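Local coordinates for Alpha/beta hydrolase fold protein (Nakamurella multipartita, PDB 4Y7D) that is probably a hydrolase of the alpha/beta hydrolase fold, built on a mixed central sheet flanked by helices, at residues G179-K183 with E184-E188; T74-G77 with S78-P82; A90-F93 with D94-L98. One frame throughout, in Å; residues are numbered along the deposited sequence.

Contact 1: residues G179-K183 with E184-E188; sequences GHLSK and EHVAE. With NA (sodium ion), chain D.
Ser182 turns its hydroxyl over the first turn of helix 183-194 and meets both the amide and the ring base of His185. It is the N-cap residue. Its OG sits between the backbone N and the carbonyl carbon (chi1 71°), which brings it to the amide of His185. His185 N donates to Ser182 OG at 3.0 Å, with an angle of 159° at the hydrogen. The same OG lies 3.3 Å from His185 CG and approaches the imidazole obliquely. A water in the ring plane, at its edge, joins the two residues from another direction. It is 2.7 Å from His185 ND1, and it accepts from Ser182 N. This bridge probably limits rotation of the imidazole. An alanine here lacks OG and would probably leave His185 N without its capping mate and the imidazole less closely held.

Leu181 and Val186 form the apolar half of the cap. Leu181 CB comes alongside Val186 CG2 at 3.8 Å. Packing between the residue before the N-cap and the fourth helical residue after it is a hydrophobic staple. Val186 CG2 also lies against Ser182 O, the acceptor of the Val186 N bond (2.9 Å). That bond is nearly straight (171°). Ala187 N bonds to Lys183 O and continues the helix.

Gly179 O binds the sodium ion at 2.3 Å. A water on the ion donates to Leu181 O, 2.7 Å away, and ties the cap to the metal site. Ala176 O, in helix 167-177, supplies another ligand, so the ion bridges that helix and the loop leading to helix 183-194. Leu181 packs on Ala249, Ala275 and Thr277, in loops that follow strands 242-247 and 269-273.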
loop_
_atom_site.group_PDB
_atom_site.type_symbol
_atom_site.label_atom_id
_atom_site.label_comp_id
_atom_site.label_asym_id
_atom_site.label_seq_id
_atom_site.Cartn_x
_atom_site.Cartn_y
_atom_site.Cartn_z
ATOM N N GLY A 179 -7.731 -2.388 -13.297
ATOM C CA GLY A 179 -9.099 -2.885 -13.184
ATOM C C GLY A 179 -9.526 -3.684 -14.396
ATOM O O GLY A 179 -8.796 -3.746 -15.431
ATOM N N HIS A 180 -10.705 -4.286 -14.252
ATOM C CA HIS A 180 -11.369 -5.033 -15.325
ATOM C C HIS A 180 -12.500 -4.227 -15.943
ATOM O O HIS A 180 -13.395 -4.809 -16.566
ATOM C CB HIS A 180 -11.959 -6.319 -14.742
ATOM C CG HIS A 180 -10.936 -7.320 -14.308
ATOM N ND1 HIS A 180 -10.021 -7.876 -15.180
ATOM C CD2 HIS A 180 -10.725 -7.914 -13.113
ATOM C CE1 HIS A 180 -9.266 -8.745 -14.527
ATOM N NE2 HIS A 180 -9.681 -8.798 -13.276
ATOM N N LEU A 181 -12.456 -2.904 -15.830
ATOM C CA LEU A 181 -13.516 -2.048 -16.340
ATOM C C LEU A 181 -13.586 -1.997 -17.863
ATOM O O LEU A 181 -12.572 -2.133 -18.556
ATOM C CB LEU A 181 -13.353 -0.619 -15.808
ATOM C CG LEU A 181 -13.379 -0.374 -14.290
ATOM C CD1 LEU A 181 -13.163 1.080 -14.002
ATOM C CD2 LEU A 181 -14.703 -0.801 -13.668
ATOM N N SER A 182 -14.800 -1.765 -18.367
ATOM C CA SER A 182 -15.026 -1.460 -19.770
ATOM C C SER A 182 -14.320 -0.155 -20.129
ATOM O O SER A 182 -14.098 0.686 -19.280
ATOM C CB SER A 182 -16.518 -1.298 -20.052
ATOM O OG SER A 182 -17.035 -0.089 -19.485
ATOM N N LYS A 183 -14.035 0.029 -21.410
ATOM C CA LYS A 183 -13.474 1.272 -21.945
ATOM C C LYS A 183 -14.281 2.463 -21.443
ATOM O O LYS A 183 -13.742 3.485 -21.013
ATOM C CB LYS A 183 -13.540 1.231 -23.478
ATOM C CG LYS A 183 -12.485 2.015 -24.240
ATOM C CD LYS A 183 -12.496 1.608 -25.720
ATOM C CE LYS A 183 -12.079 0.145 -25.947
ATOM N NZ LYS A 183 -10.687 -0.169 -25.495
ATOM N N GLU A 184 -15.607 2.314 -21.524
ATOM C CA GLU A 184 -16.540 3.384 -21.181
ATOM C C GLU A 184 -16.446 3.735 -19.679
ATOM O O GLU A 184 -16.399 4.914 -19.294
ATOM C CB GLU A 184 -17.975 2.972 -21.590
ATOM C CG GLU A 184 -18.225 2.896 -23.111
ATOM C CD GLU A 184 -17.718 1.609 -23.785
ATOM O OE1 GLU A 184 -17.216 0.690 -23.090
ATOM O OE2 GLU A 184 -17.844 1.519 -25.051
ATOM N N HIS A 185 -16.368 2.712 -18.840
ATOM C CA HIS A 185 -16.242 2.934 -17.405
ATOM C C HIS A 185 -14.880 3.481 -16.998
ATOM O O HIS A 185 -14.804 4.319 -16.095
ATOM C CB HIS A 185 -16.620 1.676 -16.638
ATOM C CG HIS A 185 -18.090 1.395 -16.679
ATOM N ND1 HIS A 185 -18.620 0.134 -16.519
ATOM C CD2 HIS A 185 -19.136 2.215 -16.925
ATOM C CE1 HIS A 185 -19.935 0.195 -16.619
ATOM N NE2 HIS A 185 -20.271 1.446 -16.874
ATOM N N VAL A 186 -13.817 3.023 -17.661
ATOM C CA VAL A 186 -12.471 3.614 -17.458
ATOM C C VAL A 186 -12.593 5.127 -17.738
ATOM O O VAL A 186 -12.143 5.948 -16.931
ATOM C CB VAL A 186 -11.371 2.986 -18.361
ATOM C CG1 VAL A 186 -10.048 3.777 -18.308
ATOM C CG2 VAL A 186 -11.105 1.551 -17.971
ATOM N N ALA A 187 -13.193 5.506 -18.873
ATOM C CA ALA A 187 -13.294 6.936 -19.233
ATOM C C ALA A 187 -14.092 7.734 -18.207
ATOM O O ALA A 187 -13.724 8.860 -17.862
ATOM C CB ALA A 187 -13.888 7.099 -20.616
ATOM N N GLU A 188 -15.138 7.127 -17.663
ATOM C CA GLU A 188 -15.938 7.773 -16.621
ATOM C C GLU A 188 -15.100 8.027 -15.356
ATOM O O GLU A 188 -15.187 9.099 -14.745
ATOM C CB GLU A 188 -17.176 6.929 -16.301
ATOM C CG GLU A 188 -18.151 7.578 -15.318
ATOM C CD GLU A 188 -19.479 6.813 -15.201
ATOM O OE1 GLU A 188 -20.261 6.781 -16.174
ATOM O OE2 GLU A 188 -19.750 6.244 -14.139
HETATM NA NA NA D . -8.158 -3.505 -17.650
HETATM O O HOH W 1 -9.942 -1.733 -18.143
HETATM O O HOH W 2 -17.080 -2.039 -16.566
HETATM O O HOH W 3 -6.319 -5.047 -16.391
HETATM O O HOH W 4 -9.417 -5.321 -18.687
HETATM O O HOH W 5 -7.281 -2.925 -19.842
#

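Contact 2: residues T74-G77 with S78-P82; sequences TPLG and SGVTP
Pro75 and Ser78 meet across a short 3-10 turn, held first by backbone hydrogen bonds. Ser78 N donates to Pro75 O at 3.1 Å. Gly79 N donates to Leu76 O at 2.9 Å. Each bond spans three residues, as in a 3-10 helix. Gly79 then leaves the turn with backbone angles (phi 166°, psi 107°) at which a side chain would jam against the preceding carbonyl O. A water accepts from Val80 N at 3.0 Å and gives a weak bond to Gly77 O.

The side-chain polar bonds go to other parts of the chain. Ser78 OG bonds to Glu24 O. Thr74 OG1 bonds to Asp67 O and Asp26 N. Thr81 OG1 caps Glu84 N at the start of helix 82-95.

Van der Waals contacts fill the rest. Ser78 OG is beside the proline ring, 3.6 Å from Pro75 CG, and Ser78 CB rests on Pro75 O. Leu76 and Val80 cross obliquely, with Leu76 CG 3.9 Å from Val80 CG2. Leu76 has CG opposite its backbone N (chi1 -170°), which brings its branch point to that methyl.

The turn lies between strand 62-66 and helix 82-95. Ser78 and Thr74 bond to strand 23-31. On helix 217-227, Leu76 touches Asn222 and Val80 touches Gln226.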
loop_
_atom_site.group_PDB
_atom_site.type_symbol
_atom_site.label_atom_id
_atom_site.label_comp_id
_atom_site.label_asym_id
_atom_site.label_seq_id
_atom_site.Cartn_x
_atom_site.Cartn_y
_atom_site.Cartn_z
ATOM N N THR A 74 16.350 1.481 2.463
ATOM C CA THR A 74 16.252 0.437 3.482
ATOM C C THR A 74 16.927 -0.812 2.953
ATOM O O THR A 74 16.471 -1.366 1.960
ATOM C CB THR A 74 14.832 0.155 3.909
ATOM O OG1 THR A 74 14.199 1.365 4.380
ATOM C CG2 THR A 74 14.775 -0.884 4.975
ATOM N N PRO A 75 17.978 -1.281 3.617
ATOM C CA PRO A 75 18.626 -2.459 3.082
ATOM C C PRO A 75 17.765 -3.701 3.176
ATOM O O PRO A 75 17.007 -3.879 4.101
ATOM C CB PRO A 75 19.899 -2.616 3.931
ATOM C CG PRO A 75 19.698 -1.787 5.119
ATOM C CD PRO A 75 18.586 -0.819 4.867
ATOM N N LEU A 76 17.895 -4.589 2.185
ATOM C CA LEU A 76 17.167 -5.844 2.227
ATOM C C LEU A 76 17.415 -6.626 3.514
ATOM O O LEU A 76 16.481 -7.246 4.072
ATOM C CB LEU A 76 17.530 -6.681 0.950
ATOM C CG LEU A 76 16.670 -7.904 0.733
ATOM C CD1 LEU A 76 15.162 -7.578 0.757
ATOM C CD2 LEU A 76 17.061 -8.590 -0.562
ATOM N N GLY A 77 18.650 -6.564 4.016
ATOM C CA GLY A 77 19.047 -7.277 5.206
ATOM C C GLY A 77 18.295 -6.886 6.476
ATOM O O GLY A 77 18.311 -7.622 7.465
ATOM N N SER A 78 17.618 -5.748 6.461
ATOM C CA SER A 78 16.793 -5.355 7.595
ATOM C C SER A 78 15.507 -6.200 7.727
ATOM O O SER A 78 14.804 -6.132 8.753
ATOM C CB SER A 78 16.470 -3.874 7.496
ATOM O OG SER A 78 17.630 -3.135 7.768
ATOM N N GLY A 79 15.174 -6.967 6.675
ATOM C CA GLY A 79 14.071 -7.907 6.772
ATOM C C GLY A 79 13.638 -8.436 5.412
ATOM O O GLY A 79 13.028 -7.721 4.623
ATOM N N VAL A 80 13.977 -9.694 5.142
ATOM C CA VAL A 80 13.582 -10.319 3.897
ATOM C C VAL A 80 12.163 -10.869 3.875
ATOM O O VAL A 80 11.354 -10.556 2.966
ATOM C CB VAL A 80 14.629 -11.437 3.584
ATOM C CG1 VAL A 80 14.170 -12.378 2.502
ATOM C CG2 VAL A 80 15.979 -10.785 3.270
ATOM N N THR A 81 11.789 -11.674 4.870
ATOM C CA THR A 81 10.484 -12.305 4.886
ATOM C C THR A 81 9.406 -11.347 5.405
ATOM O O THR A 81 9.751 -10.392 6.118
ATOM C CB THR A 81 10.427 -13.598 5.743
ATOM O OG1 THR A 81 10.546 -13.280 7.134
ATOM C CG2 THR A 81 11.512 -14.585 5.334
ATOM N N PRO A 82 8.121 -11.623 5.088
ATOM C CA PRO A 82 7.069 -10.816 5.687
ATOM C C PRO A 82 7.179 -10.764 7.217
ATOM O O PRO A 82 6.972 -9.660 7.816
ATOM C CB PRO A 82 5.763 -11.478 5.190
ATOM C CG PRO A 82 6.180 -12.036 3.865
ATOM C CD PRO A 82 7.578 -12.482 4.005
HETATM O O HOH W 6 16.447 -10.408 6.722
#

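Contact 3: residues A90-F93 with D94-L98; sequences AALF and DALGL
Phe93 and Leu98 close a Schellman motif at the C-terminal end of helix 82-95, where the chain leaves the helix on its way to strand 101-106. Gly97 has positive phi (66°), a turn that favours glycine. Two bonds reach back into the last turn. Leu98 N donates to Phe93 O at 2.9 Å, and Gly97 N donates to Asp94 O at 3.0 Å.

Ordinary helical bonds lead up to this end, from Asp94 N to Ala90 O and from Ala95 N to Ala91 O. The pattern then loosens. Leu96 N bonds to Leu92 O at 2.9 Å and makes a weak second bond to Phe93 O. That carbonyl therefore takes one firm bond, from Leu98 N, and one weak one.

Asp94 turns its carboxylate to Arg123, with OD1 in a salt bridge to NH2. The same NH2 also bonds to Leu98 O, so a single guanidinium nitrogen holds both the last turn and the chain beyond it. Leu92, Leu96 and Leu98 all pack on Ile64 of strand 62-66, and Phe93 packs on Leu37 of strand 35-39. The helix end is thus fixed against the sheet.

Leu92 CD1 meets Leu96 CD1 at 4.0 Å. Leu98 has CG opposite its backbone N (chi1 -174°), and Leu98 CD2 lies over one face of the Phe93 ring, 4.2 Å from Phe93 CD1.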
loop_
_atom_site.group_PDB
_atom_site.type_symbol
_atom_site.label_atom_id
_atom_site.label_comp_id
_atom_site.label_asym_id
_atom_site.label_seq_id
_atom_site.Cartn_x
_atom_site.Cartn_y
_atom_site.Cartn_z
ATOM N N ALA A 90 8.127 -3.456 14.355
ATOM C CA ALA A 90 8.031 -3.414 15.850
ATOM C C ALA A 90 9.311 -2.819 16.408
ATOM O O ALA A 90 9.271 -2.051 17.375
ATOM C CB ALA A 90 7.798 -4.827 16.410
ATOM N N ALA A 91 10.442 -3.170 15.809
ATOM C CA ALA A 91 11.720 -2.580 16.225
ATOM C C ALA A 91 11.807 -1.076 15.908
ATOM O O ALA A 91 12.391 -0.296 16.667
ATOM C CB ALA A 91 12.878 -3.346 15.595
ATOM N N LEU A 92 11.191 -0.659 14.810
ATOM C CA LEU A 92 11.054 0.745 14.489
ATOM C C LEU A 92 10.199 1.474 15.568
ATOM O O LEU A 92 10.579 2.528 16.044
ATOM C CB LEU A 92 10.410 0.885 13.110
ATOM C CG LEU A 92 10.069 2.314 12.672
ATOM C CD1 LEU A 92 11.217 3.307 12.708
ATOM C CD2 LEU A 92 9.443 2.242 11.289
ATOM N N PHE A 93 9.079 0.877 15.980
ATOM C CA PHE A 93 8.246 1.468 17.017
ATOM C C PHE A 93 9.090 1.596 18.293
ATOM O O PHE A 93 9.097 2.614 18.959
ATOM C CB PHE A 93 7.043 0.553 17.298
ATOM C CG PHE A 93 5.949 0.552 16.216
ATOM C CD1 PHE A 93 6.044 1.282 15.039
ATOM C CD2 PHE A 93 4.800 -0.219 16.413
ATOM C CE1 PHE A 93 5.030 1.212 14.077
ATOM C CE2 PHE A 93 3.782 -0.284 15.492
ATOM C CZ PHE A 93 3.896 0.426 14.284
ATOM N N ASP A 94 9.855 0.558 18.615
ATOM C CA ASP A 94 10.754 0.630 19.789
ATOM C C ASP A 94 11.728 1.828 19.652
ATOM O O ASP A 94 11.948 2.597 20.621
ATOM C CB ASP A 94 11.616 -0.631 19.950
ATOM C CG ASP A 94 10.841 -1.865 20.379
ATOM O OD1 ASP A 94 9.668 -1.758 20.745
ATOM O OD2 ASP A 94 11.456 -2.962 20.349
ATOM N N ALA A 95 12.312 1.983 18.461
ATOM C CA ALA A 95 13.251 3.060 18.196
ATOM C C ALA A 95 12.636 4.472 18.220
ATOM O O ALA A 95 13.360 5.456 18.394
ATOM C CB ALA A 95 14.030 2.824 16.902
ATOM N N LEU A 96 11.316 4.556 18.042
ATOM C CA LEU A 96 10.574 5.796 18.202
ATOM C C LEU A 96 9.971 5.936 19.570
ATOM O O LEU A 96 9.310 6.916 19.791
ATOM C CB LEU A 96 9.466 5.911 17.151
ATOM C CG LEU A 96 9.958 5.793 15.689
ATOM C CD1 LEU A 96 8.770 5.756 14.738
ATOM C CD2 LEU A 96 10.908 6.921 15.359
ATOM N N GLY A 97 10.218 5.003 20.491
ATOM C CA GLY A 97 9.630 5.063 21.828
ATOM C C GLY A 97 8.131 4.912 21.844
ATOM O O GLY A 97 7.448 5.461 22.724
ATOM N N LEU A 98 7.608 4.200 20.866
ATOM C CA LEU A 98 6.181 4.112 20.582
ATOM C C LEU A 98 5.616 2.763 20.999
ATOM O O LEU A 98 6.104 1.715 20.547
ATOM C CB LEU A 98 5.968 4.370 19.087
ATOM C CG LEU A 98 4.567 4.460 18.581
ATOM C CD1 LEU A 98 3.848 5.603 19.214
ATOM C CD2 LEU A 98 4.628 4.625 17.071
#

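Overall arrangement
All three contacts are local and lie in series along the chain; none nests in or crosses another. Contact 2 comes first. It closes a 3-10 turn in the loop from strand 62-66 to helix 82-95. Contact 3 follows at the far end of that helix and closes its exit toward strand 101-106. The two mark the entry and exit of one sheet-flanking helix, their centres about 16 Å apart. Contact 1 comes much later, at the start of helix 183-194, where the sodium ion links the loop before it to the end of helix 167-177. Its centre is about 37 Å from that of contact 2 and 43 Å from that of contact 3, across the chain's centre.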